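Local structure of pentatricopeptide repeat-containing protein 10, chloroplastic (Zea mays, 4M59) at residues P280-M289 and L304-F313; F504-E513 and S533-M543. The protein binds two similar intergenic RNA sites in chloroplast atpH and psaJ transcripts and acts as a barrier to their decay by exonucleases. The protein carries 4 engineered substitutions. All coordinates share one frame; numbering follows the deposited sequence.

Interaction 1 of 2, residues P280-M289 and L304-F313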
loop_
_atom_site.group_PDB
_atom_site.type_symbol
_atom_site.label_atom_id
_atom_site.label_comp_id
_atom_site.label_asym_id
_atom_site.label_seq_id
_atom_site.Cartn_x
_atom_site.Cartn_y
_atom_site.Cartn_z
ATOM N N PRO A 280 27.720 5.058 -19.768
ATOM C CA PRO A 280 27.048 5.328 -18.495
ATOM C C PRO A 280 27.847 4.791 -17.309
ATOM O O PRO A 280 28.954 4.287 -17.490
ATOM C CB PRO A 280 25.731 4.564 -18.630
ATOM C CG PRO A 280 25.472 4.530 -20.098
ATOM C CD PRO A 280 26.821 4.424 -20.750
ATOM N N ASN A 281 27.280 4.905 -16.113
ATOM C CA ASN A 281 27.939 4.433 -14.901
ATOM C C ASN A 281 27.105 3.398 -14.154
ATOM O O ASN A 281 26.047 2.980 -14.628
ATOM C CB ASN A 281 28.270 5.603 -13.976
ATOM C CG ASN A 281 28.606 6.872 -14.736
ATOM O OD1 ASN A 281 28.330 6.979 -15.930
ATOM N ND2 ASN A 281 29.205 7.833 -14.047
ATOM N N ALA A 282 27.583 2.989 -12.982
ATOM C CA ALA A 282 26.884 2.001 -12.169
ATOM C C ALA A 282 25.650 2.605 -11.509
ATOM O O ALA A 282 24.673 1.908 -11.244
ATOM C CB ALA A 282 27.818 1.420 -11.125
ATOM N N PHE A 283 25.703 3.907 -11.245
ATOM C CA PHE A 283 24.605 4.598 -10.621
ATOM C C PHE A 283 23.547 4.894 -11.648
ATOM O O PHE A 283 22.366 4.905 -11.355
ATOM C CB PHE A 283 25.045 5.893 -9.989
ATOM C CG PHE A 283 23.915 6.650 -9.415
ATOM C CD1 PHE A 283 23.028 6.027 -8.564
ATOM C CD2 PHE A 283 23.706 7.965 -9.745
ATOM C CE1 PHE A 283 21.962 6.707 -8.031
ATOM C CE2 PHE A 283 22.641 8.657 -9.212
ATOM C CZ PHE A 283 21.767 8.025 -8.356
ATOM N N THR A 284 23.980 5.037 -12.881
ATOM C CA THR A 284 23.082 5.297 -13.963
ATOM C C THR A 284 22.243 4.101 -14.135
ATOM O O THR A 284 21.035 4.138 -14.095
ATOM C CB THR A 284 23.848 5.472 -15.203
ATOM O OG1 THR A 284 24.946 6.341 -14.942
ATOM C CG2 THR A 284 22.974 6.051 -16.248
ATOM N N TYR A 285 22.920 2.977 -14.341
ATOM C CA TYR A 285 22.267 1.694 -14.539
ATOM C C TYR A 285 21.258 1.403 -13.440
ATOM O O TYR A 285 20.201 0.831 -13.701
ATOM C CB TYR A 285 23.303 0.570 -14.603
ATOM C CG TYR A 285 23.951 0.411 -15.957
ATOM C CD1 TYR A 285 23.196 0.470 -17.121
ATOM C CD2 TYR A 285 25.317 0.201 -16.076
ATOM C CE1 TYR A 285 23.783 0.324 -18.362
ATOM C CE2 TYR A 285 25.913 0.056 -17.312
ATOM C CZ TYR A 285 25.139 0.117 -18.452
ATOM O OH TYR A 285 25.725 -0.027 -19.686
ATOM N N ASN A 286 21.577 1.794 -12.211
ATOM C CA ASN A 286 20.684 1.514 -11.111
ATOM C C ASN A 286 19.502 2.433 -11.156
ATOM O O ASN A 286 18.414 2.086 -10.739
ATOM C CB ASN A 286 21.403 1.671 -9.791
ATOM C CG ASN A 286 22.184 0.455 -9.419
ATOM O OD1 ASN A 286 21.654 -0.649 -9.382
ATOM N ND2 ASN A 286 23.457 0.640 -9.149
ATOM N N THR A 287 19.725 3.620 -11.681
ATOM C CA THR A 287 18.674 4.599 -11.725
ATOM C C THR A 287 17.596 4.156 -12.688
ATOM O O THR A 287 16.419 4.279 -12.395
ATOM C CB THR A 287 19.225 5.971 -12.085
ATOM O OG1 THR A 287 20.013 6.454 -10.997
ATOM C CG2 THR A 287 18.110 6.932 -12.318
ATOM N N VAL A 288 17.994 3.604 -13.817
ATOM C CA VAL A 288 17.026 3.130 -14.789
ATOM C C VAL A 288 16.426 1.787 -14.390
ATOM O O VAL A 288 15.255 1.530 -14.623
ATOM C CB VAL A 288 17.635 3.066 -16.190
ATOM C CG1 VAL A 288 19.081 2.704 -16.099
ATOM C CG2 VAL A 288 16.904 2.086 -17.062
ATOM N N MET A 289 17.224 0.939 -13.764
ATOM C CA MET A 289 16.714 -0.332 -13.290
ATOM C C MET A 289 15.616 -0.106 -12.271
ATOM O O MET A 289 14.544 -0.695 -12.352
ATOM C CB MET A 289 17.834 -1.178 -12.690
ATOM C CG MET A 289 18.084 -2.468 -13.444
ATOM S SD MET A 289 19.329 -3.536 -12.727
ATOM C CE MET A 289 20.746 -2.480 -12.808
ATOM N N LEU A 304 18.253 -5.409 -18.340
ATOM C CA LEU A 304 19.344 -4.445 -18.313
ATOM C C LEU A 304 20.452 -5.023 -17.500
ATOM O O LEU A 304 21.623 -4.824 -17.798
ATOM C CB LEU A 304 18.935 -3.117 -17.683
ATOM C CG LEU A 304 19.992 -1.997 -17.600
ATOM C CD1 LEU A 304 19.310 -0.666 -17.551
ATOM C CD2 LEU A 304 20.929 -2.100 -16.410
ATOM N N PHE A 305 20.074 -5.725 -16.450
ATOM C CA PHE A 305 21.068 -6.193 -15.530
ATOM C C PHE A 305 21.962 -7.184 -16.239
ATOM O O PHE A 305 23.148 -7.239 -15.976
ATOM C CB PHE A 305 20.436 -6.779 -14.279
ATOM C CG PHE A 305 21.394 -6.937 -13.165
ATOM C CD1 PHE A 305 22.311 -5.959 -12.905
ATOM C CD2 PHE A 305 21.396 -8.058 -12.390
ATOM C CE1 PHE A 305 23.193 -6.096 -11.903
ATOM C CE2 PHE A 305 22.285 -8.190 -11.387
ATOM C CZ PHE A 305 23.182 -7.207 -11.144
ATOM N N ASP A 306 21.379 -7.943 -17.158
ATOM C CA ASP A 306 22.142 -8.883 -17.968
ATOM C C ASP A 306 23.156 -8.139 -18.825
ATOM O O ASP A 306 24.229 -8.660 -19.128
ATOM C CB ASP A 306 21.204 -9.693 -18.863
ATOM C CG ASP A 306 20.832 -11.034 -18.260
ATOM O OD1 ASP A 306 21.350 -11.364 -17.172
ATOM O OD2 ASP A 306 20.020 -11.757 -18.876
ATOM N N GLN A 307 22.813 -6.914 -19.213
ATOM C CA GLN A 307 23.669 -6.112 -20.080
ATOM C C GLN A 307 24.768 -5.380 -19.314
ATOM O O GLN A 307 25.925 -5.374 -19.729
ATOM C CB GLN A 307 22.832 -5.114 -20.881
ATOM C CG GLN A 307 22.185 -5.704 -22.123
ATOM C CD GLN A 307 21.329 -6.918 -21.814
ATOM O OE1 GLN A 307 21.335 -7.427 -20.695
ATOM N NE2 GLN A 307 20.584 -7.382 -22.808
ATOM N N MET A 308 24.405 -4.762 -18.195
ATOM C CA MET A 308 25.376 -4.036 -17.387
ATOM C C MET A 308 26.626 -4.882 -17.166
ATOM O O MET A 308 27.702 -4.358 -16.884
ATOM C CB MET A 308 24.776 -3.635 -16.040
ATOM C CG MET A 308 25.774 -2.996 -15.088
ATOM S SD MET A 308 25.080 -2.680 -13.457
ATOM C CE MET A 308 26.548 -2.200 -12.552
ATOM N N LYS A 309 26.476 -6.194 -17.297
ATOM C CA LYS A 309 27.590 -7.119 -17.110
ATOM C C LYS A 309 28.264 -7.439 -18.440
ATOM O O LYS A 309 29.437 -7.128 -18.641
ATOM C CB LYS A 309 27.113 -8.407 -16.439
ATOM C CG LYS A 309 26.531 -8.205 -15.051
ATOM C CD LYS A 309 26.068 -9.519 -14.446
ATOM C CE LYS A 309 24.587 -9.487 -14.107
ATOM N NZ LYS A 309 23.846 -10.611 -14.745
ATOM N N LYS A 310 27.514 -8.060 -19.345
ATOM C CA LYS A 310 28.036 -8.422 -20.653
ATOM C C LYS A 310 28.448 -7.181 -21.444
ATOM O O LYS A 310 28.756 -7.266 -22.633
ATOM C CB LYS A 310 27.001 -9.227 -21.441
ATOM C CG LYS A 310 26.214 -10.216 -20.599
ATOM C CD LYS A 310 24.869 -10.534 -21.231
ATOM C CE LYS A 310 24.545 -12.014 -21.130
ATOM N NZ LYS A 310 25.777 -12.856 -21.156
ATOM N N THR A 311 28.481 -6.043 -20.764
ATOM C CA THR A 311 28.877 -4.786 -21.386
ATOM C C THR A 311 30.107 -4.179 -20.715
ATOM O O THR A 311 30.756 -3.304 -21.286
ATOM C CB THR A 311 27.727 -3.763 -21.373
ATOM O OG1 THR A 311 26.529 -4.382 -21.860
ATOM C CG2 THR A 311 28.068 -2.569 -22.250
ATOM N N GLY A 312 30.420 -4.640 -19.512
ATOM C CA GLY A 312 31.596 -4.157 -18.812
ATOM C C GLY A 312 31.437 -4.033 -17.308
ATOM O O GLY A 312 31.882 -4.901 -16.555
ATOM N N PHE A 313 30.809 -2.947 -16.871
ATOM C CA PHE A 313 30.631 -2.672 -15.447
ATOM C C PHE A 313 30.222 -3.913 -14.661
ATOM O O PHE A 313 29.328 -4.652 -15.068
ATOM C CB PHE A 313 29.600 -1.560 -15.238
ATOM C CG PHE A 313 29.888 -0.311 -16.021
ATOM C CD1 PHE A 313 31.190 0.095 -16.252
ATOM C CD2 PHE A 313 28.852 0.454 -16.531
ATOM C CE1 PHE A 313 31.456 1.242 -16.975
ATOM C CE2 PHE A 313 29.111 1.601 -17.253
ATOM C CZ PHE A 313 30.415 1.997 -17.475
#
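Y285 and M308, 7.1 Å apart at their CA atoms, stand midway along two nearly antiparallel helix segments, 282-289 and 304-310, whose axes approach to 10.8 Å at 168°. No hydrogen bond joins the segments; the contact is made by apolar and aromatic side chains. M308 lays its CB over one face of the Y285 ring, a CH-pi contact 4.1 Å from CB to the ring centroid, while its SD, set obliquely to the same ring, adds a Met-aromatic contact. With CG anti to the backbone N (chi1 174°) and the rest of the chain extended, M308 runs on past the ring until CE reaches A282 CB at 4.1 Å. Such pairing of consecutive antiparallel helices is the helical hairpin of a pentatricopeptide repeat, here the predicted PPR 7. F313, beyond the turn at G312, meets the Y285 ring rim to rim with the planes at 61°. L304 splits its branches: CD2 comes within 3.5 Å of Y285 CD1, whereas CD1 lies 3.7 Å from V288 CG1. Replacing Y285 by an alanine would probably open a gap between L304, M308 and F313 and leave the M308 side chain without the ring it lies on. M289 brings SD to 3.8 Å from F305 CB, a Met-aromatic contact oblique to that ring, and its bend at chi3 swings CE toward L304 CD2; F305 turns onward to an edge-to-face contact with Y320.

Interaction 2 of 2, residues F504-E513 and S533-M543. With nucleotides of chain C.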
loop_
_atom_site.group_PDB
_atom_site.type_symbol
_atom_site.label_atom_id
_atom_site.label_comp_id
_atom_site.label_asym_id
_atom_site.label_seq_id
_atom_site.Cartn_x
_atom_site.Cartn_y
_atom_site.Cartn_z
ATOM N N PHE A 504 -17.129 -13.459 14.485
ATOM C CA PHE A 504 -17.896 -13.957 13.376
ATOM C C PHE A 504 -17.507 -15.390 13.186
ATOM O O PHE A 504 -18.350 -16.262 13.084
ATOM C CB PHE A 504 -17.582 -13.174 12.118
ATOM C CG PHE A 504 -18.379 -13.598 10.934
ATOM C CD1 PHE A 504 -19.746 -13.553 10.963
ATOM C CD2 PHE A 504 -17.764 -14.025 9.792
ATOM C CE1 PHE A 504 -20.476 -13.936 9.879
ATOM C CE2 PHE A 504 -18.498 -14.407 8.711
ATOM C CZ PHE A 504 -19.853 -14.361 8.755
ATOM N N LYS A 505 -16.207 -15.628 13.162
ATOM C CA LYS A 505 -15.685 -16.953 12.908
ATOM C C LYS A 505 -16.177 -17.917 13.960
ATOM O O LYS A 505 -16.261 -19.114 13.717
ATOM C CB LYS A 505 -14.160 -16.936 12.893
ATOM N N CYS A 506 -16.500 -17.381 15.129
ATOM C CA CYS A 506 -17.009 -18.175 16.226
ATOM C C CYS A 506 -18.485 -17.887 16.436
ATOM O O CYS A 506 -19.071 -18.320 17.415
ATOM C CB CYS A 506 -16.237 -17.881 17.507
ATOM S SG CYS A 506 -14.496 -18.252 17.437
ATOM N N ARG A 507 -19.080 -17.153 15.506
ATOM C CA ARG A 507 -20.508 -16.859 15.539
ATOM C C ARG A 507 -20.964 -16.260 16.852
ATOM O O ARG A 507 -21.971 -16.675 17.406
ATOM C CB ARG A 507 -21.317 -18.113 15.257
ATOM C CG ARG A 507 -20.843 -18.890 14.064
ATOM C CD ARG A 507 -21.618 -18.547 12.820
ATOM N NE ARG A 507 -20.749 -18.044 11.765
ATOM C CZ ARG A 507 -19.963 -18.806 11.014
ATOM N NH1 ARG A 507 -19.928 -20.114 11.197
ATOM N NH2 ARG A 507 -19.205 -18.255 10.082
ATOM N N ARG A 508 -20.228 -15.283 17.352
ATOM C CA ARG A 508 -20.645 -14.580 18.546
ATOM C C ARG A 508 -21.268 -13.263 18.187
ATOM O O ARG A 508 -20.602 -12.248 18.198
ATOM C CB ARG A 508 -19.458 -14.322 19.452
ATOM C CG ARG A 508 -19.201 -15.414 20.429
ATOM C CD ARG A 508 -19.277 -14.873 21.816
ATOM N NE ARG A 508 -18.096 -14.110 22.168
ATOM C CZ ARG A 508 -18.101 -13.128 23.049
ATOM N NH1 ARG A 508 -19.227 -12.788 23.638
ATOM N NH2 ARG A 508 -16.992 -12.478 23.331
ATOM N N LEU A 509 -22.552 -13.285 17.878
ATOM C CA LEU A 509 -23.277 -12.090 17.483
ATOM C C LEU A 509 -23.181 -10.975 18.504
ATOM O O LEU A 509 -22.955 -9.821 18.164
ATOM C CB LEU A 509 -24.744 -12.426 17.271
ATOM C CG LEU A 509 -25.647 -11.217 17.394
ATOM C CD1 LEU A 509 -26.428 -11.068 16.136
ATOM C CD2 LEU A 509 -26.545 -11.388 18.583
ATOM N N ASP A 510 -23.378 -11.337 19.756
ATOM C CA ASP A 510 -23.357 -10.389 20.838
ATOM C C ASP A 510 -22.068 -9.621 20.806
ATOM O O ASP A 510 -22.065 -8.404 20.881
ATOM C CB ASP A 510 -23.428 -11.164 22.132
ATOM C CG ASP A 510 -22.368 -12.228 22.204
ATOM O OD1 ASP A 510 -21.643 -12.389 21.204
ATOM O OD2 ASP A 510 -22.260 -12.909 23.241
ATOM N N GLY A 511 -20.967 -10.343 20.674
ATOM C CA GLY A 511 -19.655 -9.762 20.837
ATOM C C GLY A 511 -19.203 -8.954 19.656
ATOM O O GLY A 511 -18.187 -8.279 19.717
ATOM N N MET A 512 -19.952 -9.031 18.568
ATOM C CA MET A 512 -19.641 -8.261 17.381
ATOM C C MET A 512 -20.346 -6.927 17.455
ATOM O O MET A 512 -19.766 -5.889 17.164
ATOM C CB MET A 512 -20.088 -9.005 16.133
ATOM C CG MET A 512 -19.316 -10.257 15.864
ATOM S SD MET A 512 -20.059 -11.332 14.644
ATOM C CE MET A 512 -19.837 -10.352 13.187
ATOM N N GLU A 513 -21.605 -6.964 17.856
ATOM C CA GLU A 513 -22.395 -5.759 17.968
ATOM C C GLU A 513 -21.725 -4.772 18.886
ATOM O O GLU A 513 -21.810 -3.577 18.681
ATOM C CB GLU A 513 -23.786 -6.091 18.479
ATOM C CG GLU A 513 -24.582 -6.938 17.534
ATOM C CD GLU A 513 -26.051 -6.892 17.828
ATOM O OE1 GLU A 513 -26.439 -7.189 18.968
ATOM O OE2 GLU A 513 -26.824 -6.553 16.921
ATOM N N SER A 533 -19.484 -8.716 7.242
ATOM C CA SER A 533 -19.532 -9.689 8.305
ATOM C C SER A 533 -20.772 -9.463 9.126
ATOM O O SER A 533 -21.466 -10.398 9.486
ATOM C CB SER A 533 -18.343 -9.514 9.209
ATOM O OG SER A 533 -18.757 -8.795 10.345
ATOM N N MET A 534 -21.054 -8.208 9.428
ATOM C CA MET A 534 -22.248 -7.895 10.182
ATOM C C MET A 534 -23.464 -8.262 9.380
ATOM O O MET A 534 -24.490 -8.619 9.925
ATOM C CB MET A 534 -22.284 -6.424 10.552
ATOM C CG MET A 534 -21.147 -6.004 11.422
ATOM S SD MET A 534 -21.085 -6.887 12.965
ATOM C CE MET A 534 -22.443 -6.120 13.806
ATOM N N LEU A 535 -23.347 -8.185 8.071
ATOM C CA LEU A 535 -24.488 -8.466 7.236
ATOM C C LEU A 535 -24.758 -9.945 7.182
ATOM O O LEU A 535 -25.900 -10.365 7.135
ATOM C CB LEU A 535 -24.253 -7.946 5.834
ATOM C CG LEU A 535 -25.451 -8.087 4.919
ATOM C CD1 LEU A 535 -26.566 -7.308 5.501
ATOM C CD2 LEU A 535 -25.107 -7.572 3.560
ATOM N N SER A 536 -23.695 -10.735 7.190
ATOM C CA SER A 536 -23.837 -12.173 7.077
ATOM C C SER A 536 -24.251 -12.798 8.384
ATOM O O SER A 536 -24.949 -13.798 8.404
ATOM C CB SER A 536 -22.540 -12.808 6.610
ATOM O OG SER A 536 -22.685 -14.205 6.511
ATOM N N ILE A 537 -23.822 -12.210 9.487
ATOM C CA ILE A 537 -24.193 -12.745 10.777
ATOM C C ILE A 537 -25.662 -12.485 11.064
ATOM O O ILE A 537 -26.344 -13.337 11.610
ATOM C CB ILE A 537 -23.284 -12.222 11.902
ATOM C CG1 ILE A 537 -23.548 -12.992 13.184
ATOM C CG2 ILE A 537 -23.477 -10.756 12.134
ATOM C CD1 ILE A 537 -23.376 -14.464 13.033
ATOM N N TYR A 538 -26.155 -11.318 10.676
ATOM C CA TYR A 538 -27.555 -10.996 10.880
ATOM C C TYR A 538 -28.379 -11.842 9.946
ATOM O O TYR A 538 -29.489 -12.247 10.268
ATOM C CB TYR A 538 -27.825 -9.518 10.598
ATOM C CG TYR A 538 -27.279 -8.550 11.615
ATOM C CD1 TYR A 538 -27.026 -8.940 12.914
ATOM C CD2 TYR A 538 -27.016 -7.245 11.271
ATOM C CE1 TYR A 538 -26.526 -8.051 13.831
ATOM C CE2 TYR A 538 -26.513 -6.355 12.185
ATOM C CZ TYR A 538 -26.272 -6.763 13.461
ATOM O OH TYR A 538 -25.778 -5.867 14.364
ATOM N N ALA A 539 -27.839 -12.097 8.769
ATOM C CA ALA A 539 -28.550 -12.864 7.778
ATOM C C ALA A 539 -28.582 -14.314 8.183
ATOM O O ALA A 539 -29.542 -15.016 7.912
ATOM C CB ALA A 539 -27.898 -12.721 6.438
ATOM N N LYS A 540 -27.524 -14.771 8.836
ATOM C CA LYS A 540 -27.482 -16.147 9.287
ATOM C C LYS A 540 -28.515 -16.415 10.369
ATOM O O LYS A 540 -28.782 -17.559 10.714
ATOM C CB LYS A 540 -26.082 -16.530 9.748
ATOM C CG LYS A 540 -25.175 -16.918 8.609
ATOM C CD LYS A 540 -23.761 -17.144 9.085
ATOM C CE LYS A 540 -22.848 -17.423 7.918
ATOM N NZ LYS A 540 -21.454 -17.629 8.354
ATOM N N ASN A 541 -29.086 -15.345 10.909
ATOM C CA ASN A 541 -30.298 -15.446 11.694
ATOM C C ASN A 541 -31.401 -14.725 10.934
ATOM O O ASN A 541 -31.223 -14.359 9.789
ATOM C CB ASN A 541 -30.087 -14.852 13.072
ATOM C CG ASN A 541 -28.797 -15.301 13.694
ATOM O OD1 ASN A 541 -27.793 -15.414 13.014
ATOM N ND2 ASN A 541 -28.818 -15.570 14.980
ATOM N N GLY A 542 -32.545 -14.510 11.553
ATOM C CA GLY A 542 -33.645 -13.916 10.821
ATOM C C GLY A 542 -33.575 -12.419 10.851
ATOM O O GLY A 542 -34.517 -11.729 10.494
ATOM N N MET A 543 -32.411 -11.916 11.199
ATOM C CA MET A 543 -32.292 -10.533 11.601
ATOM C C MET A 543 -32.369 -9.579 10.439
ATOM O O MET A 543 -31.434 -8.880 10.138
ATOM C CB MET A 543 -31.032 -10.344 12.409
ATOM C CG MET A 543 -30.842 -11.450 13.377
ATOM S SD MET A 543 -29.418 -11.352 14.406
ATOM C CE MET A 543 -29.991 -10.128 15.517
ATOM P P U C 15 -17.691 -17.646 5.846
ATOM O OP1 U C 15 -17.212 -16.472 6.616
ATOM O OP2 U C 15 -18.189 -18.844 6.565
ATOM O "O5'" U C 15 -18.826 -17.158 4.840
ATOM C "C5'" U C 15 -19.978 -16.445 5.326
ATOM C "C4'" U C 15 -20.853 -16.005 4.177
ATOM O "O4'" U C 15 -20.034 -15.405 3.143
ATOM C "C3'" U C 15 -21.603 -17.112 3.453
ATOM O "O3'" U C 15 -22.810 -17.432 4.132
ATOM C "C2'" U C 15 -21.890 -16.474 2.097
ATOM O "O2'" U C 15 -23.050 -15.668 2.092
ATOM C "C1'" U C 15 -20.640 -15.615 1.880
ATOM N N1 U C 15 -19.655 -16.242 0.990
ATOM C C2 U C 15 -19.771 -16.005 -0.365
ATOM O O2 U C 15 -20.648 -15.305 -0.841
ATOM N N3 U C 15 -18.822 -16.620 -1.141
ATOM C C4 U C 15 -17.791 -17.429 -0.716
ATOM O O4 U C 15 -17.015 -17.909 -1.543
ATOM C C5 U C 15 -17.738 -17.627 0.701
ATOM C C6 U C 15 -18.650 -17.041 1.485
ATOM P P U C 16 -23.160 -18.955 4.457
ATOM O OP1 U C 16 -24.287 -18.972 5.420
ATOM O OP2 U C 16 -21.895 -19.653 4.794
ATOM O "O5'" U C 16 -23.685 -19.510 3.060
ATOM C "C5'" U C 16 -24.823 -18.914 2.412
ATOM C "C4'" U C 16 -25.327 -19.810 1.306
ATOM O "O4'" U C 16 -24.483 -19.654 0.135
ATOM C "C3'" U C 16 -25.310 -21.302 1.602
ATOM O "O3'" U C 16 -26.506 -21.704 2.257
ATOM C "C2'" U C 16 -25.233 -21.905 0.206
ATOM O "O2'" U C 16 -26.488 -21.969 -0.437
ATOM C "C1'" U C 16 -24.321 -20.906 -0.508
ATOM N N1 U C 16 -22.900 -21.276 -0.450
ATOM C C2 U C 16 -22.412 -22.101 -1.444
ATOM O O2 U C 16 -23.105 -22.523 -2.353
ATOM N N3 U C 16 -21.081 -22.412 -1.332
ATOM C C4 U C 16 -20.205 -21.996 -0.353
ATOM O O4 U C 16 -19.030 -22.364 -0.393
ATOM C C5 U C 16 -20.786 -21.146 0.640
ATOM C C6 U C 16 -22.082 -20.824 0.561
#
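I537 sits at the apolar centre between F504 and M512: its CB is 3.9 Å from F504 CE1, and its CG2 receives M512 CE at 3.8 Å. The bend of M512 at chi3 (69°) also carries CE to 3.7 Å from M534 SD, the two methionines sliding past each other in opposite directions. Farther along, L509 CD1 meets M543 SD tip to tip at 3.5 Å and lies in the plane of the Y538 ring, at its edge. This packing joins neighbouring repeats, the predicted PPR 13 and PPR 14, in the right-handed superhelix of the family; a Schellman motif with R507 as its C-prime residue ends helix 493-504 before the chain enters helix 509-519. On one flank Y538 OH donates to E513 OE2 (2.8 Å), using the anti lone pair of the carboxylate oxygen, with ring and carboxylate planes 76° apart. The RNA borders another flank. F504 turns its ring edge to U15 of chain C, CE2 lying 3.2 Å from OP1. K540, extended beyond CG, sets NZ over one face of the R507 guanidinium, and its CE is 3.3 Å from OP1 of U16 of chain C; the nearby phosphates probably offset the charge of this basic pair.

How the interactions relate
Interaction 1 closes before interaction 2 opens along the chain, and their centres lie 57 Å apart on opposite sides of the chain's centre, with no touch between them. They illustrate two levels of one all-helical solenoid: interaction 1 centres on helices 282-295 and 298-310, paired inside the predicted PPR 7, whereas interaction 2 centres on helices 509-519 and 528-539 with the adjoining turns, linking PPR 13 to PPR 14. Interaction 1 stays about 10 Å from the RNA at its nearest atom and meets the second subunit of the homodimer; interaction 2 borders the RNA directly, consistent with one repeat scaffold serving both subunit contact and RNA binding at different places along the superhelix.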